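Local coordinates for protein putative lipase (Bacteroides thetaiotaomicron VPI-5482, PDB 3BZW) that probably acts as an SGNH-family (GDSL-like) lipase or acylhydrolase, perhaps with lysophospholipase activity, at residues L165-H170 against A197-I202. Sequence-based numbering, arbitrary orientation.
Sequences LLTPLH and AYVQAI
Thr167 OG1 is gripped by Asp215 OD1 and by the backbone N of Asn217, while the methyl on the same carbon, CG2, turns to helix 195-210. There CG2 of Thr167 lies 3.8 Å from the carbonyl O of Val199 and 3.9 Å from CG2 of Ile202, and its CB meets CG1 of Val199 at 4.0 Å. Chi1 of 51° wedges the hydroxyl between the backbone N and the carbonyl carbon, which leaves CG2 anti to the carbonyl carbon and on the helix side.

Ile202 does most of the work from the helix, using both of its branches. The side chains of Ile202 and Leu165 cross at a slant near the end of strand 162-166, Ile202 CG2 lying 4.0 Å from Leu165 CB. The longer branch is extended (chi2 173°), which carries CD1 to the CD-CG side of the Pro168 ring; at 3.4 Å from Pro168 CD it is tighter than an ordinary van der Waals contact. Next along, Val199 puts CG2 4.1 Å from Pro168 O, a carbonyl that accepts a hydrogen bond from Asn217 ND2.

Tyr143 and Val213 also touch Ile202, from helix 143-157 and the neighbouring strand of the central parallel sheet. The arrangement belongs to the alpha/beta core of an SGNH hydrolase: helix 195-210 lies on the beta-alpha-beta crossover between adjacent parallel strands 162-166 and 213-214, and packs against the chain leaving the first. Across this interface the cohesion is apolar and dispersive, whereas the polar groups of Thr167 and Pro168 bond to the 215-217 region, which probably fixes the course of the chain as it leaves the strand.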
loop_
_atom_site.group_PDB
_atom_site.type_symbol
_atom_site.label_atom_id
_atom_site.label_comp_id
_atom_site.label_asym_id
_atom_site.label_seq_id
_atom_site.Cartn_x
_atom_site.Cartn_y
_atom_site.Cartn_z
ATOM N N LEU A 165 25.423 22.096 1.439
ATOM C CA LEU A 165 24.146 22.756 1.188
ATOM C C LEU A 165 23.258 22.665 2.424
ATOM O O LEU A 165 23.237 21.641 3.104
ATOM C CB LEU A 165 23.409 22.092 0.023
ATOM C CG LEU A 165 24.148 21.936 -1.305
ATOM C CD1 LEU A 165 23.189 21.368 -2.343
ATOM C CD2 LEU A 165 24.691 23.285 -1.749
ATOM N N LEU A 166 22.526 23.737 2.705
ATOM C CA LEU A 166 21.612 23.760 3.841
ATOM C C LEU A 166 20.203 23.957 3.289
ATOM O O LEU A 166 19.982 24.811 2.429
ATOM C CB LEU A 166 21.946 24.918 4.788
ATOM C CG LEU A 166 23.366 25.033 5.349
ATOM C CD1 LEU A 166 23.426 26.218 6.311
ATOM C CD2 LEU A 166 23.757 23.754 6.057
ATOM N N THR A 167 19.254 23.168 3.779
ATOM C CA THR A 167 17.878 23.299 3.325
ATOM C C THR A 167 17.224 24.514 3.982
ATOM O O THR A 167 17.563 24.890 5.105
ATOM C CB THR A 167 17.036 22.041 3.656
ATOM O OG1 THR A 167 17.188 21.701 5.039
ATOM C CG2 THR A 167 17.472 20.863 2.788
ATOM N N PRO A 168 16.275 25.147 3.278
ATOM C CA PRO A 168 15.555 26.326 3.770
ATOM C C PRO A 168 14.789 26.026 5.061
ATOM O O PRO A 168 14.348 24.894 5.282
ATOM C CB PRO A 168 14.616 26.664 2.614
ATOM C CG PRO A 168 15.361 26.156 1.402
ATOM C CD PRO A 168 15.889 24.830 1.894
ATOM N N LEU A 169 14.634 27.042 5.904
ATOM C CA LEU A 169 13.924 26.892 7.176
ATOM C C LEU A 169 12.414 26.969 6.987
ATOM O O LEU A 169 11.942 27.523 5.997
ATOM C CB LEU A 169 14.335 28.004 8.145
ATOM C CG LEU A 169 15.825 28.183 8.437
ATOM C CD1 LEU A 169 16.027 29.399 9.334
ATOM C CD2 LEU A 169 16.367 26.924 9.095
ATOM N N HIS A 170 11.665 26.408 7.936
ATOM C CA HIS A 170 10.210 26.489 7.880
ATOM C C HIS A 170 9.929 27.986 7.942
ATOM O O HIS A 170 10.722 28.746 8.498
ATOM C CB HIS A 170 9.567 25.763 9.068
ATOM C CG HIS A 170 9.367 24.295 8.835
ATOM N ND1 HIS A 170 10.397 23.382 8.901
ATOM C CD2 HIS A 170 8.265 23.594 8.478
ATOM C CE1 HIS A 170 9.939 22.181 8.593
ATOM N NE2 HIS A 170 8.649 22.281 8.332
ATOM N N ALA A 197 8.585 21.294 -1.819
ATOM C CA ALA A 197 9.264 21.006 -3.078
ATOM C C ALA A 197 10.646 21.641 -3.160
ATOM O O ALA A 197 11.572 21.057 -3.723
ATOM C CB ALA A 197 8.410 21.481 -4.246
ATOM N N TYR A 198 10.781 22.833 -2.591
ATOM C CA TYR A 198 12.043 23.553 -2.625
ATOM C C TYR A 198 13.031 23.015 -1.599
ATOM O O TYR A 198 14.234 23.144 -1.767
ATOM C CB TYR A 198 11.776 25.046 -2.428
ATOM C CG TYR A 198 10.863 25.591 -3.504
ATOM C CD1 TYR A 198 11.384 26.149 -4.678
ATOM C CD2 TYR A 198 9.477 25.453 -3.399
ATOM C CE1 TYR A 198 10.544 26.546 -5.724
ATOM C CE2 TYR A 198 8.631 25.847 -4.437
ATOM C CZ TYR A 198 9.169 26.386 -5.595
ATOM O OH TYR A 198 8.332 26.736 -6.630
ATOM N N VAL A 199 12.510 22.396 -0.546
ATOM C CA VAL A 199 13.345 21.800 0.485
ATOM C C VAL A 199 13.851 20.450 -0.039
ATOM O O VAL A 199 15.046 20.146 0.011
ATOM C CB VAL A 199 12.527 21.572 1.784
ATOM C CG1 VAL A 199 13.324 20.744 2.774
ATOM C CG2 VAL A 199 12.154 22.916 2.396
ATOM N N GLN A 200 12.929 19.654 -0.568
ATOM C CA GLN A 200 13.268 18.331 -1.081
ATOM C C GLN A 200 14.244 18.322 -2.254
ATOM O O GLN A 200 15.097 17.437 -2.339
ATOM C CB GLN A 200 11.992 17.572 -1.447
ATOM C CG GLN A 200 11.091 17.261 -0.241
ATOM C CD GLN A 200 11.819 16.523 0.876
ATOM O OE1 GLN A 200 12.508 15.530 0.635
ATOM N NE2 GLN A 200 11.658 17.002 2.110
ATOM N N ALA A 201 14.134 19.298 -3.151
ATOM C CA ALA A 201 15.032 19.362 -4.306
ATOM C C ALA A 201 16.482 19.495 -3.843
ATOM O O ALA A 201 17.394 18.923 -4.443
ATOM C CB ALA A 201 14.660 20.541 -5.200
ATOM N N ILE A 202 16.700 20.260 -2.780
ATOM C CA ILE A 202 18.048 20.428 -2.266
ATOM C C ILE A 202 18.530 19.098 -1.682
ATOM O O ILE A 202 19.654 18.662 -1.950
ATOM C CB ILE A 202 18.100 21.541 -1.199
ATOM C CG1 ILE A 202 17.821 22.897 -1.860
ATOM C CG2 ILE A 202 19.470 21.566 -0.533
ATOM C CD1 ILE A 202 17.669 24.049 -0.877
#